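Local structure of myosin-I heavy chain (Dictyostelium discoideum, 5EJY) at residues Lys292-Asn297 / Glu312-Gln317; Asp229-Ser234 / Lys241-Thr246; Asn320-Ser325 / Glu402-Ala407; Ile247-Ser250 / Glu255-Ile258. The protein acts as an actin-based, ATP-hydrolysing motor in early phagocytosis and adhesion, and this chain holds a MyTH4-FERM unit of its tail. All blocks are in the same frame, centred on the assembly; numbering follows the deposited sequence.

Contact 1: residues Lys292-Asn297 / Glu312-Gln317; sequences KLFFDN and EFYYHQ
Phe294 carries this contact, driving the edge of its ring against Tyr314 on helix 304-322, and the loop 292-297 around it illustrates how a segment without regular structure can meet a helix through a single aromatic side chain. At the start of the loop, Lys292 and Leu293 turn their side chains to helix 484-499, where both touch Leu490. Phe294 comes next. Its CG stands anti to the carbonyl carbon (chi1 -64°), which sends the ring toward the helix, and its backbone N is held by the hydroxyl of Tyr494. The far end of the ring does the touching: CZ and CE2 both come within 3.4 Å of Tyr314 CE1, near the rim of the tyrosine face. The centroids of the two rings are 5.0 Å apart and their planes stand at 68°, a T-shaped (edge-to-face) pair. Phe294 CZ also lies 4.3 Å from NE2 of Gln317, whose OE1 accepts from the backbone N of Lys291, while the hydroxyl of Tyr314 bonds to Asn408 N. Beyond Phe294, the chain makes an inverse gamma turn centred on Asp296. The arrangement belongs to the FERM cloverleaf, where the exit from the ubiquitin-like lobe packs against the first helix of the central helical lobe.

Contact 2: residues Asp229-Ser234 / Lys241-Thr246; sequences DLSQRS and KENGFT
Two first torsions bring Ser231 and Asn243 together: OG of Ser231 sits anti to its carbonyl carbon (chi1 -62°), and CG of Asn243 lies between backbone N and carbonyl carbon (chi1 66°). The second of these folds the asparagine into an Asx turn at the end of helix 240-243, inside the ubiquitin-like lobe of the FERM domain. Its two amide atoms divide the work. OD1 turns back on its own chain and accepts from Phe245 N at 2.8 Å, in the carbonyl plane and nearly straight (167°), bracing the bend at Gly244, where phi is positive and strand 245-251 is about to begin. ND2 reaches the other way and donates to Ser231 OG over 3.0 Å, with the hydroxyl somewhat tilted from the amide plane. The same ND2 is bonded to Arg237 O, while Ser231 OG is bonded to Ser227 O one helical turn earlier, so both buried polar groups have a second partner. With an alanine here in place of Asn243, Phe245 N would probably lose its side-chain acceptor, and Ser231 OG and Arg237 O the donor they share, leaving the helix-to-strand bend less firmly set. On the facing helix 223-233, the last turn is tightened by another serine: Ser234 OG reaches Leu230 O at 2.8 Å, and Ser234 N approaches that oxygen at 2.9 Å from the opposite face of the carbonyl plane.

Contact 3: residues Asn320-Ser325 / Glu402-Ala407; sequences NDLFNS and EKHPLA
Leu322 and Leu406 mark the closest backbone approach, with 8.5 Å between their CA atoms, where the last turn of helix 304-322 faces a loop bent into a type I beta turn from His404 to Ala407. The turn is closed by Ala407 N donating to His404 O at 3.0 Å. Its first residue adds a side-chain bond: ND1 of His404 accepts from Leu406 N at 3.0 Å, almost straight (169°) and in the ring plane, which fixes the rotation of the imidazole. With CG anti to the backbone N (chi1 -167°), the ring turns one face to Leu322. Leu322 comes from the opposite direction and lays CD2 over the centre of the imidazole face, 3.6 Å from its centroid, a CH-pi contact; its other methyl, CD1, lies 3.8 Å from His404 CG. Pro405 CD covers part of the other face near the rim. Leu322 CD2 lies 4.4 Å from Leu406 CD1, a looser apolar touch. With an alanine in place of His404, Leu322 would probably lose the flat surface under its methyls, and Leu406 N its side-chain acceptor. Tyr333 meets the His404 ring edge-to-face, and Tyr439 of strand 435-440 touches it too. The contact thus joins the first helix of the helical central FERM lobe to the loop leading from that lobe into the third.

Contact 4: residues Ile247-Ser250 / Glu255-Ile258; sequences IIES and ERDI
Glu249 and Arg256 form the hydrogen-bonded pair of this antiparallel hairpin, Glu249 N giving to Arg256 O at 3.1 Å and Arg256 N returning a bond to Glu249 O at 2.9 Å. Glu249 can be followed outward. Its CB lies 4.1 Å from Ile258 CD1. CG, set between the backbone N and the carbonyl carbon (chi1 53°), is pressed to 3.3 Å from Arg256 O and also meets Arg256 CB. The chain then runs extended past that CB, which lies near CD and OE1. At the tip the two oxygens part: OE1 makes a salt bridge with Lys270, while OE2 lies 4.0 Å from Ile258 CG1 and takes a weak bond from a water that also donates to Asp257 O at 2.8 Å. The neighbouring pair, Ser250 with Glu255, is non-hydrogen-bonded, and on that face of the sheet Ile248 CD1 rests 3.7 Å from Glu255 CG. Past Arg256 the strands diverge, and a second water accepts from Ile258 N at 2.9 Å, lying close to Ile247 O as well. The Arg256 chain folds back after CG (chi2 -71°), and NH1 donates to Glu255 O, the guanidinium nearly parallel to the Glu249 carboxylate but not touching it. The chemistry therefore implies that the buried carboxylate is probably balanced chiefly by Lys270, while Arg256 contributes its backbone bonds and its CB to the pairing.

Followed from the N terminus, the four contacts close in series, and none encloses or crosses another. Contact 2 comes first, tying helix 223-233 to the end of helix 240-243, just before strand 245-251; that strand runs directly into contact 4, a short hairpin at the edge of the sheet. Contact 1 then closes the passage from the ubiquitin-like lobe to helix 304-322, and contact 3 spans most of the helical central lobe. Contact 1 is the hub: from its loop, Lys292 N and Leu293 N both reach Gly244 O of contact 2, and Lys292 NZ forms a salt bridge with Asp257 of contact 4; from its helix, Tyr314 OH packs on Ala407 of contact 3.

Contact 1: residues Lys292-Asn297 / Glu312-Gln317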
loop_
_atom_site.group_PDB
_atom_site.type_symbol
_atom_site.label_atom_id
_atom_site.label_comp_id
_atom_site.label_asym_id
_atom_site.label_seq_id
_atom_site.Cartn_x
_atom_site.Cartn_y
_atom_site.Cartn_z
ATOM N N LYS A 292 12.369 7.748 -1.079
ATOM C CA LYS A 292 12.109 8.065 0.325
ATOM C C LYS A 292 13.403 8.293 1.102
ATOM O O LYS A 292 13.510 9.219 1.923
ATOM C CB LYS A 292 11.336 6.911 0.980
ATOM C CG LYS A 292 11.011 7.118 2.478
ATOM C CD LYS A 292 10.164 5.945 2.997
ATOM C CE LYS A 292 9.863 6.069 4.495
ATOM N NZ LYS A 292 9.068 4.872 4.923
ATOM N N LEU A 293 14.378 7.423 0.859
ATOM C CA LEU A 293 15.585 7.374 1.688
ATOM C C LEU A 293 16.819 7.698 0.860
ATOM O O LEU A 293 16.958 7.229 -0.271
ATOM C CB LEU A 293 15.721 5.988 2.323
ATOM C CG LEU A 293 14.631 5.650 3.347
ATOM C CD1 LEU A 293 14.468 4.152 3.515
ATOM C CD2 LEU A 293 14.952 6.316 4.682
ATOM N N PHE A 294 17.708 8.513 1.419
ATOM C CA PHE A 294 18.898 8.937 0.696
ATOM C C PHE A 294 20.167 8.418 1.355
ATOM O O PHE A 294 20.745 9.072 2.218
ATOM C CB PHE A 294 18.910 10.458 0.564
ATOM C CG PHE A 294 17.766 10.979 -0.251
ATOM C CD1 PHE A 294 16.508 11.124 0.311
ATOM C CD2 PHE A 294 17.935 11.274 -1.590
ATOM C CE1 PHE A 294 15.451 11.584 -0.443
ATOM C CE2 PHE A 294 16.885 11.732 -2.354
ATOM C CZ PHE A 294 15.647 11.892 -1.790
ATOM N N PHE A 295 20.596 7.233 0.933
ATOM C CA PHE A 295 21.753 6.571 1.524
ATOM C C PHE A 295 23.007 6.816 0.687
ATOM O O PHE A 295 22.957 6.834 -0.548
ATOM C CB PHE A 295 21.499 5.070 1.648
ATOM C CG PHE A 295 20.404 4.714 2.617
ATOM C CD1 PHE A 295 20.140 5.513 3.717
ATOM C CD2 PHE A 295 19.647 3.564 2.436
ATOM C CE1 PHE A 295 19.136 5.176 4.614
ATOM C CE2 PHE A 295 18.646 3.226 3.333
ATOM C CZ PHE A 295 18.395 4.033 4.421
ATOM N N ASP A 296 24.132 7.013 1.363
ATOM C CA ASP A 296 25.396 7.180 0.661
ATOM C C ASP A 296 26.047 5.816 0.454
ATOM O O ASP A 296 27.132 5.549 0.966
ATOM C CB ASP A 296 26.323 8.161 1.397
ATOM C CG ASP A 296 26.495 7.836 2.875
ATOM O OD1 ASP A 296 25.738 7.009 3.430
ATOM O OD2 ASP A 296 27.398 8.437 3.496
ATOM N N ASN A 297 25.363 4.962 -0.306
ATOM C CA ASN A 297 25.740 3.559 -0.435
ATOM C C ASN A 297 26.087 3.125 -1.859
ATOM O O ASN A 297 26.126 1.928 -2.158
ATOM C CB ASN A 297 24.618 2.672 0.110
ATOM C CG ASN A 297 23.327 2.831 -0.665
ATOM O OD1 ASN A 297 23.288 3.520 -1.683
ATOM N ND2 ASN A 297 22.263 2.187 -0.190
ATOM N N GLU A 312 17.406 10.176 -12.363
ATOM C CA GLU A 312 16.415 10.858 -13.209
ATOM C C GLU A 312 15.023 10.880 -12.579
ATOM O O GLU A 312 14.334 11.905 -12.618
ATOM C CB GLU A 312 16.339 10.217 -14.602
ATOM C CG GLU A 312 17.658 10.224 -15.355
ATOM C CD GLU A 312 18.087 11.616 -15.808
ATOM O OE1 GLU A 312 17.218 12.507 -15.948
ATOM O OE2 GLU A 312 19.303 11.816 -16.020
ATOM N N PHE A 313 14.587 9.752 -12.013
ATOM C CA PHE A 313 13.313 9.748 -11.298
ATOM C C PHE A 313 13.393 10.803 -10.188
ATOM O O PHE A 313 12.472 11.609 -9.996
ATOM C CB PHE A 313 13.013 8.365 -10.687
ATOM C CG PHE A 313 12.340 7.386 -11.643
ATOM C CD1 PHE A 313 11.427 7.819 -12.586
ATOM C CD2 PHE A 313 12.613 6.018 -11.562
ATOM C CE1 PHE A 313 10.808 6.908 -13.456
ATOM C CE2 PHE A 313 11.999 5.110 -12.414
ATOM C CZ PHE A 313 11.096 5.555 -13.362
ATOM N N TYR A 314 14.502 10.806 -9.463
ATOM C CA TYR A 314 14.635 11.748 -8.355
ATOM C C TYR A 314 14.601 13.228 -8.774
ATOM O O TYR A 314 13.958 14.039 -8.107
ATOM C CB TYR A 314 15.873 11.458 -7.498
ATOM C CG TYR A 314 16.072 12.531 -6.451
ATOM C CD1 TYR A 314 15.080 12.792 -5.507
ATOM C CD2 TYR A 314 17.220 13.313 -6.430
ATOM C CE1 TYR A 314 15.235 13.797 -4.549
ATOM C CE2 TYR A 314 17.389 14.322 -5.461
ATOM C CZ TYR A 314 16.399 14.549 -4.531
ATOM O OH TYR A 314 16.564 15.548 -3.582
ATOM N N TYR A 315 15.283 13.587 -9.861
ATOM C CA TYR A 315 15.265 14.982 -10.313
ATOM C C TYR A 315 13.844 15.475 -10.548
ATOM O O TYR A 315 13.526 16.618 -10.240
ATOM C CB TYR A 315 16.082 15.192 -11.594
ATOM C CG TYR A 315 17.529 14.788 -11.495
ATOM C CD1 TYR A 315 18.221 14.883 -10.302
ATOM C CD2 TYR A 315 18.202 14.281 -12.610
ATOM C CE1 TYR A 315 19.551 14.499 -10.218
ATOM C CE2 TYR A 315 19.524 13.904 -12.535
ATOM C CZ TYR A 315 20.194 14.014 -11.340
ATOM O OH TYR A 315 21.516 13.628 -11.270
ATOM N N HIS A 316 12.987 14.625 -11.107
ATOM C CA HIS A 316 11.592 15.012 -11.322
ATOM C C HIS A 316 10.899 15.280 -9.995
ATOM O O HIS A 316 10.108 16.216 -9.872
ATOM C CB HIS A 316 10.825 13.918 -12.072
ATOM C CG HIS A 316 11.286 13.717 -13.480
ATOM N ND1 HIS A 316 12.131 12.693 -13.847
ATOM C CD2 HIS A 316 11.023 14.412 -14.610
ATOM C CE1 HIS A 316 12.366 12.762 -15.144
ATOM N NE2 HIS A 316 11.701 13.794 -15.632
ATOM N N GLN A 317 11.182 14.426 -9.019
ATOM C CA GLN A 317 10.612 14.551 -7.674
ATOM C C GLN A 317 11.059 15.843 -6.990
ATOM O O GLN A 317 10.240 16.583 -6.455
ATOM C CB GLN A 317 11.034 13.345 -6.837
ATOM C CG GLN A 317 10.816 13.466 -5.339
ATOM C CD GLN A 317 11.218 12.193 -4.612
ATOM O OE1 GLN A 317 11.114 11.103 -5.169
ATOM N NE2 GLN A 317 11.709 12.327 -3.384
#

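Contact 2: residues Asp229-Ser234 / Lys241-Thr246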
loop_
_atom_site.group_PDB
_atom_site.type_symbol
_atom_site.label_atom_id
_atom_site.label_comp_id
_atom_site.label_asym_id
_atom_site.label_seq_id
_atom_site.Cartn_x
_atom_site.Cartn_y
_atom_site.Cartn_z
ATOM N N ASP A 229 9.959 -4.967 -6.962
ATOM C CA ASP A 229 9.485 -5.345 -8.296
ATOM C C ASP A 229 9.586 -4.160 -9.258
ATOM O O ASP A 229 10.108 -4.288 -10.367
ATOM C CB ASP A 229 8.037 -5.835 -8.194
ATOM C CG ASP A 229 7.552 -6.548 -9.442
ATOM O OD1 ASP A 229 8.373 -6.971 -10.296
ATOM O OD2 ASP A 229 6.322 -6.702 -9.549
ATOM N N LEU A 230 9.079 -3.003 -8.844
ATOM C CA LEU A 230 9.128 -1.824 -9.704
ATOM C C LEU A 230 10.568 -1.369 -9.956
ATOM O O LEU A 230 10.899 -0.942 -11.053
ATOM C CB LEU A 230 8.332 -0.658 -9.110
ATOM C CG LEU A 230 7.042 -0.289 -9.836
ATOM C CD1 LEU A 230 6.588 1.102 -9.386
ATOM C CD2 LEU A 230 7.212 -0.349 -11.363
ATOM N N SER A 231 11.417 -1.461 -8.938
ATOM C CA SER A 231 12.824 -1.118 -9.117
ATOM C C SER A 231 13.435 -2.009 -10.202
ATOM O O SER A 231 14.028 -1.526 -11.168
ATOM C CB SER A 231 13.584 -1.293 -7.801
ATOM O OG SER A 231 13.067 -0.417 -6.802
ATOM N N GLN A 232 13.268 -3.317 -10.046
ATOM C CA GLN A 232 13.841 -4.258 -11.010
ATOM C C GLN A 232 13.300 -3.997 -12.418
ATOM O O GLN A 232 14.057 -3.964 -13.397
ATOM C CB GLN A 232 13.569 -5.698 -10.566
ATOM C CG GLN A 232 14.054 -6.746 -11.569
ATOM C CD GLN A 232 13.979 -8.164 -11.015
ATOM O OE1 GLN A 232 13.233 -8.441 -10.074
ATOM N NE2 GLN A 232 14.763 -9.067 -11.595
ATOM N N ARG A 233 11.993 -3.781 -12.519
ATOM C CA ARG A 233 11.362 -3.545 -13.809
ATOM C C ARG A 233 11.758 -2.214 -14.468
ATOM O O ARG A 233 11.693 -2.086 -15.690
ATOM C CB ARG A 233 9.840 -3.659 -13.688
ATOM C CG ARG A 233 9.378 -5.053 -13.263
ATOM C CD ARG A 233 7.898 -5.053 -12.956
ATOM N NE ARG A 233 7.150 -4.682 -14.143
ATOM C CZ ARG A 233 6.829 -5.536 -15.112
ATOM N NH1 ARG A 233 7.168 -6.820 -15.014
ATOM N NH2 ARG A 233 6.162 -5.102 -16.174
ATOM N N SER A 234 12.164 -1.239 -13.664
ATOM C CA SER A 234 12.652 0.041 -14.189
ATOM C C SER A 234 14.148 -0.009 -14.443
ATOM O O SER A 234 14.736 0.973 -14.878
ATOM C CB SER A 234 12.361 1.169 -13.188
ATOM O OG SER A 234 10.988 1.201 -12.857
ATOM N N LYS A 241 15.518 -1.410 -0.512
ATOM C CA LYS A 241 16.197 -1.044 0.740
ATOM C C LYS A 241 17.515 -0.333 0.442
ATOM O O LYS A 241 17.989 0.468 1.249
ATOM C CB LYS A 241 16.434 -2.267 1.644
ATOM C CG LYS A 241 15.161 -2.970 2.105
ATOM N N GLU A 242 18.110 -0.628 -0.714
ATOM C CA GLU A 242 19.331 0.053 -1.139
ATOM C C GLU A 242 19.080 1.348 -1.905
ATOM O O GLU A 242 19.683 2.377 -1.602
ATOM C CB GLU A 242 20.211 -0.878 -1.978
ATOM C CG GLU A 242 20.684 -2.099 -1.226
ATOM C CD GLU A 242 21.759 -2.865 -1.974
ATOM O OE1 GLU A 242 21.826 -2.756 -3.223
ATOM O OE2 GLU A 242 22.541 -3.575 -1.302
ATOM N N ASN A 243 18.191 1.306 -2.894
ATOM C CA ASN A 243 17.925 2.493 -3.704
ATOM C C ASN A 243 17.041 3.526 -2.991
ATOM O O ASN A 243 16.974 4.677 -3.405
ATOM C CB ASN A 243 17.372 2.139 -5.101
ATOM C CG ASN A 243 15.987 1.499 -5.054
ATOM O OD1 ASN A 243 15.131 1.890 -4.258
ATOM N ND2 ASN A 243 15.753 0.525 -5.935
ATOM N N GLY A 244 16.360 3.102 -1.930
ATOM C CA GLY A 244 15.603 4.018 -1.084
ATOM C C GLY A 244 14.230 4.426 -1.585
ATOM O O GLY A 244 13.581 5.290 -0.988
ATOM N N PHE A 245 13.772 3.806 -2.670
ATOM C CA PHE A 245 12.438 4.092 -3.208
ATOM C C PHE A 245 11.365 3.270 -2.495
ATOM O O PHE A 245 11.634 2.169 -2.028
ATOM C CB PHE A 245 12.374 3.768 -4.711
ATOM C CG PHE A 245 12.956 4.841 -5.609
ATOM C CD1 PHE A 245 14.312 5.129 -5.582
ATOM C CD2 PHE A 245 12.142 5.537 -6.496
ATOM C CE1 PHE A 245 14.853 6.076 -6.430
ATOM C CE2 PHE A 245 12.672 6.504 -7.347
ATOM C CZ PHE A 245 14.032 6.771 -7.316
ATOM N N THR A 246 10.153 3.813 -2.407
ATOM C CA THR A 246 9.010 3.059 -1.889
ATOM C C THR A 246 7.793 3.492 -2.672
ATOM O O THR A 246 7.855 4.436 -3.455
ATOM C CB THR A 246 8.714 3.320 -0.378
ATOM O OG1 THR A 246 8.181 4.649 -0.194
ATOM C CG2 THR A 246 9.977 3.142 0.471
#

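Contact 3: residues Asn320-Ser325 / Glu402-Ala407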
loop_
_atom_site.group_PDB
_atom_site.type_symbol
_atom_site.label_atom_id
_atom_site.label_comp_id
_atom_site.label_asym_id
_atom_site.label_seq_id
_atom_site.Cartn_x
_atom_site.Cartn_y
_atom_site.Cartn_z
ATOM N N ASN A 320 9.607 18.952 -8.583
ATOM C CA ASN A 320 8.226 19.121 -8.146
ATOM C C ASN A 320 8.114 19.585 -6.697
ATOM O O ASN A 320 7.250 20.397 -6.369
ATOM C CB ASN A 320 7.425 17.837 -8.355
ATOM C CG ASN A 320 7.241 17.510 -9.821
ATOM O OD1 ASN A 320 7.223 18.408 -10.666
ATOM N ND2 ASN A 320 7.105 16.223 -10.134
ATOM N N ASP A 321 8.984 19.081 -5.831
ATOM C CA ASP A 321 8.958 19.522 -4.448
ATOM C C ASP A 321 9.367 21.002 -4.345
ATOM O O ASP A 321 8.835 21.737 -3.524
ATOM C CB ASP A 321 9.858 18.658 -3.567
ATOM C CG ASP A 321 9.245 17.292 -3.257
ATOM O OD1 ASP A 321 8.016 17.138 -3.384
ATOM O OD2 ASP A 321 9.996 16.382 -2.872
ATOM N N LEU A 322 10.310 21.433 -5.174
ATOM C CA LEU A 322 10.770 22.825 -5.117
ATOM C C LEU A 322 9.751 23.784 -5.723
ATOM O O LEU A 322 9.890 25.011 -5.614
ATOM C CB LEU A 322 12.161 22.969 -5.747
ATOM C CG LEU A 322 13.221 22.180 -4.983
ATOM C CD1 LEU A 322 14.595 22.305 -5.614
ATOM C CD2 LEU A 322 13.257 22.638 -3.517
ATOM N N PHE A 323 8.712 23.223 -6.340
ATOM C CA PHE A 323 7.577 23.997 -6.840
ATOM C C PHE A 323 6.441 23.993 -5.815
ATOM O O PHE A 323 5.373 24.563 -6.046
ATOM C CB PHE A 323 7.075 23.450 -8.192
ATOM C CG PHE A 323 7.651 24.167 -9.405
ATOM C CD1 PHE A 323 8.915 24.733 -9.364
ATOM C CD2 PHE A 323 6.916 24.277 -10.578
ATOM C CE1 PHE A 323 9.440 25.393 -10.468
ATOM C CE2 PHE A 323 7.434 24.932 -11.688
ATOM C CZ PHE A 323 8.700 25.492 -11.630
ATOM N N ASN A 324 6.689 23.347 -4.679
ATOM C CA ASN A 324 5.716 23.241 -3.599
ATOM C C ASN A 324 6.008 24.338 -2.572
ATOM O O ASN A 324 7.099 24.368 -2.008
ATOM C CB ASN A 324 5.855 21.854 -2.952
ATOM C CG ASN A 324 4.836 21.598 -1.848
ATOM O OD1 ASN A 324 4.379 22.517 -1.175
ATOM N ND2 ASN A 324 4.484 20.334 -1.659
ATOM N N SER A 325 5.055 25.239 -2.334
ATOM C CA SER A 325 5.308 26.368 -1.426
ATOM C C SER A 325 5.686 25.938 0.003
ATOM O O SER A 325 6.333 26.692 0.726
ATOM C CB SER A 325 4.135 27.363 -1.409
ATOM O OG SER A 325 2.934 26.747 -0.979
ATOM N N GLU A 402 20.660 20.189 -7.873
ATOM C CA GLU A 402 21.597 19.484 -7.001
ATOM C C GLU A 402 22.220 20.376 -5.921
ATOM O O GLU A 402 22.705 19.875 -4.906
ATOM C CB GLU A 402 22.707 18.815 -7.818
ATOM C CG GLU A 402 22.274 17.550 -8.540
ATOM C CD GLU A 402 21.867 16.443 -7.583
ATOM O OE1 GLU A 402 22.174 16.557 -6.378
ATOM O OE2 GLU A 402 21.242 15.457 -8.032
ATOM N N LYS A 403 22.214 21.686 -6.143
ATOM C CA LYS A 403 22.839 22.611 -5.194
ATOM C C LYS A 403 21.838 23.256 -4.237
ATOM O O LYS A 403 22.229 24.027 -3.353
ATOM C CB LYS A 403 23.637 23.697 -5.927
ATOM C CG LYS A 403 24.845 23.176 -6.697
ATOM C CD LYS A 403 25.835 22.465 -5.783
ATOM C CE LYS A 403 27.076 22.011 -6.546
ATOM N N HIS A 404 20.553 22.957 -4.409
ATOM C CA HIS A 404 19.544 23.463 -3.473
ATOM C C HIS A 404 19.715 22.797 -2.112
ATOM O O HIS A 404 20.046 21.615 -2.048
ATOM C CB HIS A 404 18.137 23.214 -4.010
ATOM C CG HIS A 404 17.076 23.968 -3.275
ATOM N ND1 HIS A 404 16.590 23.564 -2.048
ATOM C CD2 HIS A 404 16.417 25.110 -3.586
ATOM C CE1 HIS A 404 15.672 24.424 -1.641
ATOM N NE2 HIS A 404 15.544 25.367 -2.558
ATOM N N PRO A 405 19.523 23.562 -1.013
ATOM C CA PRO A 405 19.663 23.024 0.344
ATOM C C PRO A 405 18.894 21.718 0.578
ATOM O O PRO A 405 19.337 20.883 1.359
ATOM C CB PRO A 405 19.066 24.138 1.224
ATOM C CG PRO A 405 19.300 25.373 0.465
ATOM C CD PRO A 405 19.189 24.999 -0.999
ATOM N N LEU A 406 17.766 21.538 -0.099
ATOM C CA LEU A 406 16.910 20.369 0.156
ATOM C C LEU A 406 17.225 19.162 -0.732
ATOM O O LEU A 406 16.590 18.105 -0.606
ATOM C CB LEU A 406 15.434 20.749 0.011
ATOM C CG LEU A 406 14.908 21.779 1.011
ATOM C CD1 LEU A 406 13.434 22.001 0.804
ATOM C CD2 LEU A 406 15.180 21.323 2.440
ATOM N N ALA A 407 18.194 19.311 -1.629
ATOM C CA ALA A 407 18.618 18.183 -2.459
ATOM C C ALA A 407 19.118 17.037 -1.609
ATOM O O ALA A 407 19.841 17.245 -0.643
ATOM C CB ALA A 407 19.704 18.614 -3.453
#

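Contact 4: residues Ile247-Ser250 / Glu255-Ile258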
loop_
_atom_site.group_PDB
_atom_site.type_symbol
_atom_site.label_atom_id
_atom_site.label_comp_id
_atom_site.label_asym_id
_atom_site.label_seq_id
_atom_site.Cartn_x
_atom_site.Cartn_y
_atom_site.Cartn_z
ATOM N N ILE A 247 6.677 2.821 -2.431
ATOM C CA ILE A 247 5.424 3.197 -3.049
ATOM C C ILE A 247 4.596 3.871 -1.971
ATOM O O ILE A 247 4.461 3.334 -0.873
ATOM C CB ILE A 247 4.677 1.956 -3.586
ATOM C CG1 ILE A 247 5.489 1.308 -4.724
ATOM C CG2 ILE A 247 3.287 2.353 -4.092
ATOM C CD1 ILE A 247 4.979 -0.066 -5.152
ATOM N N ILE A 248 4.062 5.051 -2.279
ATOM C CA ILE A 248 3.209 5.772 -1.343
ATOM C C ILE A 248 1.784 5.868 -1.874
ATOM O O ILE A 248 1.528 5.575 -3.050
ATOM C CB ILE A 248 3.768 7.202 -1.019
ATOM C CG1 ILE A 248 3.915 8.035 -2.293
ATOM C CG2 ILE A 248 5.089 7.097 -0.278
ATOM C CD1 ILE A 248 2.715 8.890 -2.611
ATOM N N GLU A 249 0.852 6.246 -1.002
ATOM C CA GLU A 249 -0.518 6.476 -1.430
ATOM C C GLU A 249 -0.773 7.970 -1.569
ATOM O O GLU A 249 -0.266 8.781 -0.792
ATOM C CB GLU A 249 -1.531 5.834 -0.471
ATOM C CG GLU A 249 -1.353 6.206 0.958
ATOM C CD GLU A 249 -2.376 5.542 1.876
ATOM O OE1 GLU A 249 -3.205 6.272 2.437
ATOM O OE2 GLU A 249 -2.347 4.304 2.040
ATOM N N SER A 250 -1.542 8.328 -2.583
ATOM C CA SER A 250 -1.858 9.725 -2.838
ATOM C C SER A 250 -3.358 9.874 -3.036
ATOM O O SER A 250 -3.917 9.373 -4.007
ATOM C CB SER A 250 -1.107 10.223 -4.069
ATOM O OG SER A 250 -1.435 11.569 -4.359
ATOM N N GLU A 255 -0.157 12.968 0.133
ATOM C CA GLU A 255 0.627 11.731 0.198
ATOM C C GLU A 255 0.748 11.173 1.608
ATOM O O GLU A 255 0.938 11.924 2.571
ATOM C CB GLU A 255 2.039 11.952 -0.357
ATOM C CG GLU A 255 2.102 12.457 -1.776
ATOM C CD GLU A 255 3.541 12.625 -2.255
ATOM O OE1 GLU A 255 4.468 12.535 -1.416
ATOM O OE2 GLU A 255 3.744 12.832 -3.469
ATOM N N ARG A 256 0.649 9.848 1.728
ATOM C CA ARG A 256 0.888 9.169 2.988
ATOM C C ARG A 256 1.795 7.961 2.774
ATOM O O ARG A 256 1.665 7.233 1.781
ATOM C CB ARG A 256 -0.424 8.708 3.643
ATOM C CG ARG A 256 -1.318 9.824 4.204
ATOM C CD ARG A 256 -0.720 10.463 5.478
ATOM N NE ARG A 256 -1.569 11.537 5.988
ATOM C CZ ARG A 256 -1.461 12.816 5.628
ATOM N NH1 ARG A 256 -0.528 13.193 4.758
ATOM N NH2 ARG A 256 -2.285 13.724 6.144
ATOM N N ASP A 257 2.694 7.758 3.725
ATOM C CA ASP A 257 3.660 6.677 3.692
ATOM C C ASP A 257 2.939 5.333 3.764
ATOM O O ASP A 257 1.903 5.207 4.419
ATOM C CB ASP A 257 4.610 6.827 4.890
ATOM C CG ASP A 257 5.674 5.748 4.945
ATOM O OD1 ASP A 257 6.607 5.805 4.128
ATOM O OD2 ASP A 257 5.585 4.847 5.803
ATOM N N ILE A 258 3.489 4.336 3.083
ATOM C CA ILE A 258 3.017 2.962 3.232
ATOM C C ILE A 258 4.168 2.157 3.836
ATOM O O ILE A 258 5.265 2.139 3.284
ATOM C CB ILE A 258 2.596 2.361 1.869
ATOM C CG1 ILE A 258 1.424 3.140 1.252
ATOM C CG2 ILE A 258 2.215 0.879 2.028
ATOM C CD1 ILE A 258 1.096 2.703 -0.216
HETATM O O HOH W 1 5.862 4.075 1.394
HETATM O O HOH W 2 -0.593 4.034 4.487
#